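Long-range contact in paenibacillus xanthan lyase (Paenibacillus, PDB 6F2P), which cleaves the polysaccharide xanthan by lyase chemistry and has domains of polysaccharide lyase family 8: residues N700-G714 with I725-N738. Sequence-based numbering, arbitrary orientation.
Sequences NVGTIYIDVNKSATG and IQYYPTMKFKVNVN
Tyr705 lies with one ring face over Lys734, whose CB sits 3.9 Å from the centroid of the Tyr705 ring, while Thr703 OG1, hydrogen-bonded to Ser872 OG, meets the ring edge in plane and Ile725 CD1 approaches CE2 obliquely. On the other side of the sheet the Phe733 ring takes Ile706 CB over one face, 4.0 Å from its centroid. Past the paired strands 703-708 and 731-736, Gly714 CA, at the start of strand 714-718, covers a face of Tyr727, and Ala712 O comes in plane to the edge of Tyr728 at CD2.

Tyr705, Ile706, Phe733 and Lys734 belong to those two antiparallel neighbours, in one sheet of a beta-sandwich. Ile704-Val735, Ile706-Phe733 and Val708-Met731 are hydrogen-bonded pairs; Phe733 N to Ile706 O is almost straight (177°). Val708, Met731 and Phe733 pack on strand 688-694, Met731 also on Phe749, and Val735 on Tyr745. Phe733 CG stands between its backbone N and carbonyl carbon (chi1 65°), which swings the ring over Ile706. Met731 bends at chi3, its CG 3.6 Å from Ala712 CB and its CE against Lys710 CB.

The Tyr705 face is more polar. Lys734 runs extended along the tyrosine, and one water joins Lys734 NZ to Tyr705 OH; Asp812 takes both, by a salt bridge and a hydrogen bond. Asp707 OD2 and Lys732 NZ stand 4.7 Å apart, joined through one water, weakly on the Asp707 side.

At the far end, Asn700 lays its amide against Val737 CG2; its OD1 accepts from Gly702 N (2.9 Å, an Asx turn) and its ND2 donates to Thr703 O. With alanine at Asn700, Gly702 N would probably lose that acceptor and a gap open beside Val737 CG2. Asn736 makes a second Asx turn, its OD1 accepting from Asn738 N at 3.2 Å and from a water that also donates to Val701 O.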
loop_
_atom_site.group_PDB
_atom_site.type_symbol
_atom_site.label_atom_id
_atom_site.label_comp_id
_atom_site.label_asym_id
_atom_site.label_seq_id
_atom_site.Cartn_x
_atom_site.Cartn_y
_atom_site.Cartn_z
ATOM N N ASN A 700 -1.731 11.413 3.015
ATOM C CA ASN A 700 -1.136 12.700 2.700
ATOM C C ASN A 700 -1.755 13.185 1.391
ATOM O O ASN A 700 -1.578 12.551 0.342
ATOM C CB ASN A 700 0.372 12.529 2.534
ATOM C CG ASN A 700 1.112 13.852 2.376
ATOM O OD1 ASN A 700 0.520 14.884 2.089
ATOM N ND2 ASN A 700 2.418 13.813 2.555
ATOM N N VAL A 701 -2.495 14.291 1.444
ATOM C CA VAL A 701 -3.142 14.826 0.242
ATOM C C VAL A 701 -2.339 15.963 -0.370
ATOM O O VAL A 701 -2.767 16.587 -1.340
ATOM C CB VAL A 701 -4.551 15.357 0.535
ATOM C CG1 VAL A 701 -5.422 14.268 1.133
ATOM C CG2 VAL A 701 -4.468 16.544 1.459
ATOM N N GLY A 702 -1.174 16.236 0.209
ATOM C CA GLY A 702 -0.323 17.310 -0.264
ATOM C C GLY A 702 0.961 16.784 -0.867
ATOM O O GLY A 702 0.935 15.920 -1.747
ATOM N N THR A 703 2.087 17.289 -0.377
ATOM C CA THR A 703 3.381 16.959 -0.953
ATOM C C THR A 703 4.331 16.308 0.045
ATOM O O THR A 703 4.105 16.323 1.261
ATOM C CB THR A 703 4.089 18.219 -1.524
ATOM O OG1 THR A 703 4.148 19.234 -0.516
ATOM C CG2 THR A 703 3.343 18.781 -2.721
ATOM N N ILE A 704 5.405 15.744 -0.492
ATOM C CA ILE A 704 6.546 15.357 0.311
ATOM C C ILE A 704 7.790 15.973 -0.302
ATOM O O ILE A 704 8.122 15.697 -1.453
ATOM C CB ILE A 704 6.744 13.841 0.338
ATOM C CG1 ILE A 704 5.563 13.147 1.030
ATOM C CG2 ILE A 704 8.065 13.503 1.031
ATOM C CD1 ILE A 704 5.592 11.615 0.912
ATOM N N TYR A 705 8.476 16.814 0.462
ATOM C CA TYR A 705 9.738 17.387 0.020
ATOM C C TYR A 705 10.893 16.481 0.426
ATOM O O TYR A 705 10.969 16.015 1.566
ATOM C CB TYR A 705 9.932 18.769 0.630
ATOM C CG TYR A 705 9.204 19.889 -0.081
ATOM C CD1 TYR A 705 7.828 19.848 -0.264
ATOM C CD2 TYR A 705 9.890 21.008 -0.536
ATOM C CE1 TYR A 705 7.162 20.880 -0.901
ATOM C CE2 TYR A 705 9.230 22.043 -1.172
ATOM C CZ TYR A 705 7.870 21.973 -1.351
ATOM O OH TYR A 705 7.208 22.995 -1.985
ATOM N N ILE A 706 11.790 16.232 -0.515
ATOM C CA ILE A 706 12.957 15.408 -0.267
ATOM C C ILE A 706 14.234 16.161 -0.667
ATOM O O ILE A 706 14.316 16.742 -1.756
ATOM C CB ILE A 706 12.870 14.097 -1.072
ATOM C CG1 ILE A 706 11.636 13.275 -0.653
ATOM C CG2 ILE A 706 14.161 13.291 -0.951
ATOM C CD1 ILE A 706 11.756 12.548 0.666
ATOM N N ASP A 707 15.222 16.169 0.222
ATOM C CA ASP A 707 16.550 16.653 -0.137
ATOM C C ASP A 707 17.501 15.474 -0.161
ATOM O O ASP A 707 17.399 14.567 0.669
ATOM C CB ASP A 707 17.051 17.698 0.860
ATOM C CG ASP A 707 16.270 19.007 0.787
ATOM O OD1 ASP A 707 15.623 19.261 -0.250
ATOM O OD2 ASP A 707 16.310 19.788 1.767
ATOM N N VAL A 708 18.416 15.469 -1.123
ATOM C CA VAL A 708 19.492 14.491 -1.121
ATOM C C VAL A 708 20.836 15.209 -1.111
ATOM O O VAL A 708 21.161 15.956 -2.028
ATOM C CB VAL A 708 19.403 13.526 -2.312
ATOM C CG1 VAL A 708 20.583 12.582 -2.315
ATOM C CG2 VAL A 708 18.115 12.746 -2.252
ATOM N N ASN A 709 21.609 14.971 -0.056
ATOM C CA ASN A 709 22.841 15.697 0.212
ATOM C C ASN A 709 23.981 15.302 -0.723
ATOM O O ASN A 709 25.010 14.782 -0.285
ATOM C CB ASN A 709 23.254 15.481 1.669
ATOM C CG ASN A 709 24.185 16.560 2.173
ATOM O OD1 ASN A 709 24.545 17.462 1.432
ATOM N ND2 ASN A 709 24.569 16.481 3.443
ATOM N N LYS A 710 23.787 15.552 -2.014
ATOM C CA LYS A 710 24.800 15.262 -3.022
ATOM C C LYS A 710 24.521 16.051 -4.288
ATOM O O LYS A 710 23.368 16.317 -4.630
ATOM C CB LYS A 710 24.854 13.772 -3.349
ATOM C CG LYS A 710 26.102 13.387 -4.086
ATOM C CD LYS A 710 26.076 11.961 -4.590
ATOM C CE LYS A 710 27.418 11.299 -4.331
ATOM N NZ LYS A 710 27.625 11.071 -2.861
ATOM N N SER A 711 25.588 16.422 -4.982
ATOM C CA SER A 711 25.486 17.241 -6.178
ATOM C C SER A 711 25.146 16.394 -7.392
ATOM O O SER A 711 25.760 15.354 -7.619
ATOM C CB SER A 711 26.808 17.975 -6.413
ATOM O OG SER A 711 26.714 18.840 -7.529
ATOM N N ALA A 712 24.163 16.840 -8.166
ATOM C CA ALA A 712 23.861 16.213 -9.449
ATOM C C ALA A 712 24.055 17.209 -10.590
ATOM O O ALA A 712 24.043 18.422 -10.381
ATOM C CB ALA A 712 22.454 15.658 -9.459
ATOM N N THR A 713 24.231 16.689 -11.797
ATOM C CA THR A 713 24.513 17.523 -12.955
ATOM C C THR A 713 23.236 17.839 -13.722
ATOM O O THR A 713 23.140 18.858 -14.400
ATOM C CB THR A 713 25.497 16.829 -13.899
ATOM O OG1 THR A 713 24.917 15.609 -14.375
ATOM C CG2 THR A 713 26.783 16.522 -13.166
ATOM N N GLY A 714 22.247 16.963 -13.609
ATOM C CA GLY A 714 20.972 17.205 -14.252
ATOM C C GLY A 714 20.014 16.052 -14.077
ATOM O O GLY A 714 20.157 15.240 -13.168
ATOM N N ILE A 725 13.600 20.455 -7.885
ATOM C CA ILE A 725 13.781 21.788 -7.320
ATOM C C ILE A 725 15.213 22.284 -7.476
ATOM O O ILE A 725 15.445 23.476 -7.692
ATOM C CB ILE A 725 13.353 21.821 -5.845
ATOM C CG1 ILE A 725 11.873 21.461 -5.741
ATOM C CG2 ILE A 725 13.618 23.189 -5.224
ATOM C CD1 ILE A 725 11.326 21.598 -4.350
ATOM N N GLN A 726 16.170 21.364 -7.402
ATOM C CA GLN A 726 17.566 21.731 -7.557
ATOM C C GLN A 726 18.438 20.540 -7.922
ATOM O O GLN A 726 18.153 19.422 -7.522
ATOM C CB GLN A 726 18.075 22.351 -6.263
ATOM C CG GLN A 726 19.462 22.930 -6.367
ATOM C CD GLN A 726 19.927 23.489 -5.056
ATOM O OE1 GLN A 726 19.781 24.682 -4.787
ATOM N NE2 GLN A 726 20.475 22.625 -4.213
ATOM N N TYR A 727 19.506 20.792 -8.676
ATOM C CA TYR A 727 20.496 19.770 -9.006
ATOM C C TYR A 727 21.765 19.903 -8.166
ATOM O O TYR A 727 22.280 18.919 -7.641
ATOM C CB TYR A 727 20.875 19.863 -10.479
ATOM C CG TYR A 727 19.716 19.646 -11.406
ATOM C CD1 TYR A 727 18.998 18.456 -11.380
ATOM C CD2 TYR A 727 19.340 20.622 -12.315
ATOM C CE1 TYR A 727 17.935 18.246 -12.234
ATOM C CE2 TYR A 727 18.278 20.425 -13.172
ATOM C CZ TYR A 727 17.575 19.236 -13.127
ATOM O OH TYR A 727 16.510 19.036 -13.974
ATOM N N TYR A 728 22.277 21.125 -8.061
ATOM C CA TYR A 728 23.516 21.371 -7.335
ATOM C C TYR A 728 23.394 22.634 -6.479
ATOM O O TYR A 728 22.626 23.531 -6.808
ATOM C CB TYR A 728 24.696 21.460 -8.312
ATOM C CG TYR A 728 24.465 22.370 -9.508
ATOM C CD1 TYR A 728 24.573 23.756 -9.391
ATOM C CD2 TYR A 728 24.160 21.842 -10.760
ATOM C CE1 TYR A 728 24.367 24.587 -10.481
ATOM C CE2 TYR A 728 23.955 22.671 -11.860
ATOM C CZ TYR A 728 24.060 24.038 -11.712
ATOM O OH TYR A 728 23.859 24.860 -12.796
ATOM N N PRO A 729 24.127 22.704 -5.361
ATOM C CA PRO A 729 25.105 21.738 -4.843
ATOM C C PRO A 729 24.465 20.475 -4.249
ATOM O O PRO A 729 25.176 19.500 -3.999
ATOM C CB PRO A 729 25.816 22.530 -3.747
ATOM C CG PRO A 729 24.751 23.431 -3.222
ATOM C CD PRO A 729 23.924 23.829 -4.427
ATOM N N THR A 730 23.155 20.490 -4.016
ATOM C CA THR A 730 22.460 19.290 -3.546
ATOM C C THR A 730 21.162 19.031 -4.308
ATOM O O THR A 730 20.495 19.972 -4.755
ATOM C CB THR A 730 22.155 19.353 -2.032
ATOM O OG1 THR A 730 21.399 20.534 -1.735
ATOM C CG2 THR A 730 23.432 19.377 -1.230
ATOM N N MET A 731 20.812 17.754 -4.460
ATOM C CA MET A 731 19.557 17.374 -5.109
ATOM C C MET A 731 18.352 17.770 -4.262
ATOM O O MET A 731 18.313 17.511 -3.064
ATOM C CB MET A 731 19.526 15.876 -5.401
ATOM C CG MET A 731 20.306 15.481 -6.632
ATOM S SD MET A 731 20.663 13.716 -6.709
ATOM C CE MET A 731 22.179 13.590 -5.761
ATOM N N LYS A 732 17.379 18.423 -4.886
ATOM C CA LYS A 732 16.154 18.802 -4.197
ATOM C C LYS A 732 14.960 18.540 -5.092
ATOM O O LYS A 732 14.972 18.913 -6.258
ATOM C CB LYS A 732 16.178 20.281 -3.796
ATOM C CG LYS A 732 17.152 20.609 -2.677
ATOM C CD LYS A 732 16.985 22.048 -2.176
ATOM C CE LYS A 732 17.811 22.277 -0.910
ATOM N NZ LYS A 732 17.760 23.677 -0.403
ATOM N N PHE A 733 13.934 17.890 -4.551
ATOM C CA PHE A 733 12.684 17.729 -5.287
ATOM C C PHE A 733 11.495 17.588 -4.361
ATOM O O PHE A 733 11.664 17.531 -3.145
ATOM C CB PHE A 733 12.754 16.550 -6.262
ATOM C CG PHE A 733 12.899 15.205 -5.604
ATOM C CD1 PHE A 733 14.144 14.746 -5.191
ATOM C CD2 PHE A 733 11.795 14.377 -5.436
ATOM C CE1 PHE A 733 14.281 13.491 -4.598
ATOM C CE2 PHE A 733 11.923 13.119 -4.841
ATOM C CZ PHE A 733 13.165 12.679 -4.421
ATOM N N LYS A 734 10.294 17.557 -4.936
ATOM C CA LYS A 734 9.078 17.297 -4.166
ATOM C C LYS A 734 8.196 16.327 -4.931
ATOM O O LYS A 734 8.309 16.215 -6.146
ATOM C CB LYS A 734 8.311 18.587 -3.860
ATOM C CG LYS A 734 7.770 19.297 -5.087
ATOM C CD LYS A 734 7.163 20.659 -4.756
ATOM C CE LYS A 734 6.680 21.340 -6.028
ATOM N NZ LYS A 734 6.128 22.697 -5.791
ATOM N N VAL A 735 7.330 15.624 -4.206
ATOM C CA VAL A 735 6.393 14.674 -4.787
ATOM C C VAL A 735 4.983 15.077 -4.398
ATOM O O VAL A 735 4.726 15.349 -3.225
ATOM C CB VAL A 735 6.600 13.269 -4.209
ATOM C CG1 VAL A 735 5.785 12.245 -4.993
ATOM C CG2 VAL A 735 8.077 12.899 -4.194
ATOM N N ASN A 736 4.072 15.127 -5.366
ATOM C CA ASN A 736 2.662 15.322 -5.057
ATOM C C ASN A 736 2.011 13.956 -4.861
ATOM O O ASN A 736 1.765 13.232 -5.825
ATOM C CB ASN A 736 1.964 16.088 -6.175
ATOM C CG ASN A 736 0.554 16.517 -5.801
ATOM O OD1 ASN A 736 -0.104 15.897 -4.957
ATOM N ND2 ASN A 736 0.075 17.579 -6.442
ATOM N N VAL A 737 1.729 13.601 -3.614
ATOM C CA VAL A 737 1.291 12.243 -3.313
ATOM C C VAL A 737 -0.206 12.133 -3.088
ATOM O O VAL A 737 -0.663 11.152 -2.522
ATOM C CB VAL A 737 2.015 11.673 -2.070
ATOM C CG1 VAL A 737 3.490 11.454 -2.365
ATOM C CG2 VAL A 737 1.838 12.604 -0.873
ATOM N N ASN A 738 -0.972 13.137 -3.505
ATOM C CA ASN A 738 -2.419 13.075 -3.330
ATOM C C ASN A 738 -2.986 11.898 -4.111
ATOM O O ASN A 738 -2.597 11.667 -5.260
ATOM C CB ASN A 738 -3.099 14.368 -3.776
ATOM C CG ASN A 738 -4.604 14.341 -3.551
ATOM O OD1 ASN A 738 -5.080 13.955 -2.482
ATOM N ND2 ASN A 738 -5.359 14.738 -4.566
HETATM O O HOH W 1 -1.528 17.825 -3.701
HETATM O O HOH W 2 8.334 23.651 -4.331
HETATM O O HOH W 3 15.311 22.887 1.059
HETATM O O HOH W 4 13.097 19.602 -1.285
#